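Local coordinates for protein oxidized polyvinyl alcohol hydrolase (Sphingopyxis, PDB 3WLA) that hydrolyses beta-diketones such as 4,6-nonanedione and takes part in the second step of polyvinyl alcohol degradation by cleaving the oxidized polymer, at residues Glu14-Thr17 with Leu22-Asp25; Ala34-Pro39 with Glu58-Asn63. One frame throughout, in Å; residues are numbered along the deposited sequence.

Both contacts lie at the strand 21-28 end of the central sheet of this alpha/beta-hydrolase, with centres about 15 Å apart. Interaction 1 packs the segment 14-17 on the outermost strand, 21-28. Interaction 2 joins the next strand, 31-38, to helix 60-65. The two strands are antiparallel neighbours, and N23 N lies 2.8 Å from F35 O in a probable hydrogen bond between the contacts. Alternation along the strands separates them: N23 packs on F35 and V37, whereas L22 rests on V36, whose side chain serves interaction 2. Both contacts lie away from S162, the probable nucleophile, whose geometry with H285 and D243 is consistent with a catalytic triad.

Interaction 1: Glu14-Thr17 with Leu22-Asp25; sequences EGFT and LNTD
The amide oxygen OD1 of N23 is gripped by more than one partner: a residue bordering the segments, and a water that donates to it over 2.9 Å and, over 3.1 Å, to the backbone oxygen T17 O. This water bridge is the polar link between the two segments, for no direct hydrogen bond crosses. OD1 also lies 3.5 Å from CZ of F16, approaching obliquely to the ring. The ring's far end drives in beside the strand because CG stands anti to the backbone N of F16 (chi1 -173°). Its rim then meets two neighbours close to the ring plane: N23 CB, 4.0 Å from F16 CZ, and the backbone oxygen T24 O, 3.6 Å from F16 CE1. A carbonyl oxygen at this place faces the slightly positive C-H edge, probably a mildly favourable contact. D25 O lies farther off, 4.0 Å from F16 CD1. The F16 and N23 side chains run roughly perpendicular, with ring and amide planes 43° apart, so they do not stack. N23 ND2 bonds to K19 O in the loop and weakly to G21 O at the strand's start; these bonds probably help set the amide's rotation. The F16 ring also makes an edge-to-face pair with F26. The 14-17 loop thus lies against the edge strand, where T24 touches Q92 and D25 touches K32 of strand 31-38.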
loop_
_atom_site.group_PDB
_atom_site.type_symbol
_atom_site.label_atom_id
_atom_site.label_comp_id
_atom_site.label_asym_id
_atom_site.label_seq_id
_atom_site.Cartn_x
_atom_site.Cartn_y
_atom_site.Cartn_z
ATOM N N GLU A 14 13.794 10.461 20.110
ATOM C CA GLU A 14 14.967 11.006 20.780
ATOM C C GLU A 14 16.216 10.685 19.986
ATOM O O GLU A 14 16.442 9.516 19.666
ATOM C CB GLU A 14 15.139 10.358 22.160
ATOM C CG GLU A 14 13.895 10.316 23.054
ATOM C CD GLU A 14 13.716 11.598 23.871
ATOM O OE1 GLU A 14 14.698 12.388 23.938
ATOM O OE2 GLU A 14 12.611 11.802 24.454
ATOM N N GLY A 15 17.018 11.699 19.674
ATOM C CA GLY A 15 18.266 11.453 18.976
ATOM C C GLY A 15 18.219 11.390 17.470
ATOM O O GLY A 15 19.262 11.241 16.803
ATOM N N PHE A 16 17.016 11.496 16.915
ATOM C CA PHE A 16 16.881 11.446 15.474
ATOM C C PHE A 16 16.358 12.762 14.916
ATOM O O PHE A 16 15.429 13.341 15.464
ATOM C CB PHE A 16 15.877 10.350 15.052
ATOM C CG PHE A 16 15.822 10.143 13.574
ATOM C CD1 PHE A 16 16.761 9.321 12.938
ATOM C CD2 PHE A 16 14.912 10.854 12.793
ATOM C CE1 PHE A 16 16.792 9.227 11.553
ATOM C CE2 PHE A 16 14.943 10.760 11.410
ATOM C CZ PHE A 16 15.880 9.952 10.790
ATOM N N THR A 17 16.937 13.192 13.803
ATOM C CA THR A 17 16.488 14.388 13.115
ATOM C C THR A 17 16.514 14.045 11.619
ATOM O O THR A 17 17.534 13.599 11.065
ATOM C CB THR A 17 17.381 15.625 13.476
ATOM O OG1 THR A 17 18.657 15.490 12.867
ATOM C CG2 THR A 17 17.582 15.702 14.996
ATOM N N LEU A 22 18.669 10.019 1.937
ATOM C CA LEU A 22 18.648 8.820 2.759
ATOM C C LEU A 22 18.789 9.108 4.233
ATOM O O LEU A 22 19.693 9.877 4.647
ATOM C CB LEU A 22 19.759 7.828 2.372
ATOM C CG LEU A 22 19.807 6.569 3.256
ATOM C CD1 LEU A 22 18.426 5.819 3.130
ATOM C CD2 LEU A 22 20.947 5.648 2.818
ATOM N N ASN A 23 17.889 8.496 5.003
ATOM C CA ASN A 23 17.898 8.556 6.457
ATOM C C ASN A 23 18.054 7.101 6.958
ATOM O O ASN A 23 17.309 6.198 6.501
ATOM C CB ASN A 23 16.578 9.101 6.989
ATOM C CG ASN A 23 16.378 10.563 6.672
ATOM O OD1 ASN A 23 16.326 11.403 7.583
ATOM N ND2 ASN A 23 16.252 10.882 5.385
ATOM N N THR A 24 19.002 6.882 7.889
ATOM C CA THR A 24 19.247 5.564 8.485
ATOM C C THR A 24 19.191 5.651 10.006
ATOM O O THR A 24 19.186 6.738 10.590
ATOM C CB THR A 24 20.613 4.973 8.040
ATOM O OG1 THR A 24 21.676 5.916 8.339
ATOM C CG2 THR A 24 20.583 4.678 6.516
ATOM N N ASP A 25 19.058 4.509 10.659
ATOM C CA ASP A 25 18.987 4.472 12.118
ATOM C C ASP A 25 17.827 5.157 12.816
ATOM O O ASP A 25 17.958 5.688 13.927
ATOM C CB ASP A 25 20.313 4.966 12.726
ATOM C CG ASP A 25 21.464 4.018 12.431
ATOM O OD1 ASP A 25 21.196 2.804 12.273
ATOM O OD2 ASP A 25 22.630 4.476 12.360
HETATM O O HOH W 1 18.655 11.272 9.307
#

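Interaction 2: Ala34-Pro39 with Glu58-Asn63; sequences AFVVVP and EATNWN
V36 reaches across to N61 and T60 from strand 31-38, and its branches can be followed outward. CB keeps its distance, 4.6 Å from T60 CG2. CG1, anti to the backbone N (chi1 -180°), touches neither residue closely and stays 4.4 Å from N61 OD1. The contact belongs to CG2, which lies 3.9 Å from N61 OD1 and 4.2 Å from the methyl T60 CG2. V36 and T60 point past one another, antiparallel and side by side, whereas the N61 side chain runs roughly perpendicular to that of V36. T60 turns its methyl to the strand by placing it anti to its backbone N, while OG1 makes a weak hydrogen bond to P85 O. The amide of N61 is held from outside the contact, by ND2 bonding to N95 OD1. Both residues open helix 60-65, for which A59 is the N-cap residue and A59 O accepts from N63 N at 3.2 Å. Here the helix follows the loop after strand 47-53, where alpha/beta-hydrolases commonly place an oxyanion-hole residue; no such role is established for these residues. With 89 Å² buried and no hydrogen bond across, the joint is small and rests on van der Waals contact: a valine methyl meets another methyl and an amide oxygen, while T60 OG1 and N61 ND2 turn to partners outside it.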
loop_
_atom_site.group_PDB
_atom_site.type_symbol
_atom_site.label_atom_id
_atom_site.label_comp_id
_atom_site.label_asym_id
_atom_site.label_seq_id
_atom_site.Cartn_x
_atom_site.Cartn_y
_atom_site.Cartn_z
ATOM N N ALA A 34 15.231 2.764 7.971
ATOM C CA ALA A 34 15.720 3.719 6.999
ATOM C C ALA A 34 14.610 4.140 6.022
ATOM O O ALA A 34 13.631 3.391 5.809
ATOM C CB ALA A 34 16.905 3.095 6.234
ATOM N N PHE A 35 14.781 5.319 5.429
ATOM C CA PHE A 35 13.798 5.864 4.465
ATOM C C PHE A 35 14.395 7.040 3.683
ATOM O O PHE A 35 15.348 7.706 4.144
ATOM C CB PHE A 35 12.494 6.266 5.179
ATOM C CG PHE A 35 12.677 7.258 6.302
ATOM C CD1 PHE A 35 12.787 6.837 7.612
ATOM C CD2 PHE A 35 12.713 8.644 6.027
ATOM C CE1 PHE A 35 12.928 7.787 8.686
ATOM C CE2 PHE A 35 12.848 9.601 7.049
ATOM C CZ PHE A 35 12.956 9.185 8.381
ATOM N N VAL A 36 13.878 7.262 2.469
ATOM C CA VAL A 36 14.383 8.318 1.610
ATOM C C VAL A 36 13.375 9.470 1.546
ATOM O O VAL A 36 12.206 9.266 1.270
ATOM C CB VAL A 36 14.695 7.724 0.217
ATOM C CG1 VAL A 36 15.226 8.759 -0.727
ATOM C CG2 VAL A 36 15.734 6.604 0.366
ATOM N N VAL A 37 13.839 10.685 1.829
ATOM C CA VAL A 37 12.986 11.882 1.827
ATOM C C VAL A 37 13.275 12.727 0.581
ATOM O O VAL A 37 14.442 13.039 0.294
ATOM C CB VAL A 37 13.252 12.736 3.105
ATOM C CG1 VAL A 37 12.430 14.075 3.057
ATOM C CG2 VAL A 37 12.822 11.937 4.343
ATOM N N VAL A 38 12.232 13.024 -0.195
ATOM C CA VAL A 38 12.377 13.867 -1.420
ATOM C C VAL A 38 11.373 14.987 -1.230
ATOM O O VAL A 38 10.215 14.855 -1.597
ATOM C CB VAL A 38 12.032 13.086 -2.720
ATOM C CG1 VAL A 38 12.435 13.917 -3.957
ATOM C CG2 VAL A 38 12.789 11.744 -2.746
ATOM N N PRO A 39 11.793 16.116 -0.626
ATOM C CA PRO A 39 10.828 17.204 -0.421
ATOM C C PRO A 39 10.433 17.956 -1.677
ATOM O O PRO A 39 11.133 17.943 -2.668
ATOM C CB PRO A 39 11.535 18.101 0.592
ATOM C CG PRO A 39 12.949 18.061 0.122
ATOM C CD PRO A 39 13.150 16.533 -0.244
ATOM N N GLU A 58 12.221 -5.053 -6.087
ATOM C CA GLU A 58 12.771 -3.761 -6.548
ATOM C C GLU A 58 13.334 -2.974 -5.377
ATOM O O GLU A 58 12.808 -3.014 -4.253
ATOM C CB GLU A 58 11.679 -2.945 -7.244
ATOM C CG GLU A 58 11.123 -3.666 -8.482
ATOM C CD GLU A 58 9.945 -2.898 -9.069
ATOM O OE1 GLU A 58 8.899 -2.880 -8.389
ATOM O OE2 GLU A 58 10.090 -2.317 -10.175
ATOM N N ALA A 59 14.399 -2.226 -5.632
ATOM C CA ALA A 59 15.049 -1.438 -4.565
ATOM C C ALA A 59 14.246 -0.157 -4.355
ATOM O O ALA A 59 13.692 0.362 -5.339
ATOM C CB ALA A 59 16.495 -1.014 -5.018
ATOM N N THR A 60 14.275 0.382 -3.134
ATOM C CA THR A 60 13.585 1.650 -2.844
ATOM C C THR A 60 14.030 2.761 -3.804
ATOM O O THR A 60 13.184 3.543 -4.324
ATOM C CB THR A 60 13.798 2.065 -1.381
ATOM O OG1 THR A 60 13.060 1.156 -0.547
ATOM C CG2 THR A 60 13.306 3.560 -1.075
ATOM N N ASN A 61 15.326 2.845 -4.069
ATOM C CA ASN A 61 15.788 3.884 -4.983
ATOM C C ASN A 61 15.281 3.690 -6.430
ATOM O O ASN A 61 15.124 4.669 -7.141
ATOM C CB ASN A 61 17.305 3.997 -4.953
ATOM C CG ASN A 61 17.784 4.823 -3.788
ATOM O OD1 ASN A 61 17.013 5.535 -3.143
ATOM N ND2 ASN A 61 19.091 4.744 -3.517
ATOM N N TRP A 62 15.055 2.452 -6.861
ATOM C CA TRP A 62 14.503 2.245 -8.187
ATOM C C TRP A 62 13.103 2.830 -8.239
ATOM O O TRP A 62 12.783 3.529 -9.176
ATOM C CB TRP A 62 14.387 0.778 -8.561
ATOM C CG TRP A 62 15.674 0.022 -8.518
ATOM C CD1 TRP A 62 16.920 0.515 -8.214
ATOM C CD2 TRP A 62 15.824 -1.376 -8.722
ATOM N NE1 TRP A 62 17.832 -0.510 -8.213
ATOM C CE2 TRP A 62 17.184 -1.684 -8.519
ATOM C CE3 TRP A 62 14.935 -2.414 -9.064
ATOM C CZ2 TRP A 62 17.676 -2.986 -8.642
ATOM C CZ3 TRP A 62 15.433 -3.731 -9.199
ATOM C CH2 TRP A 62 16.787 -3.998 -8.984
ATOM N N ASN A 63 12.274 2.503 -7.255
ATOM C CA ASN A 63 10.927 3.003 -7.225
ATOM C C ASN A 63 10.905 4.543 -7.292
ATOM O O ASN A 63 10.022 5.117 -7.901
ATOM C CB ASN A 63 10.264 2.478 -5.956
ATOM C CG ASN A 63 8.876 3.020 -5.739
ATOM O OD1 ASN A 63 8.721 4.144 -5.255
ATOM N ND2 ASN A 63 7.851 2.210 -6.065
#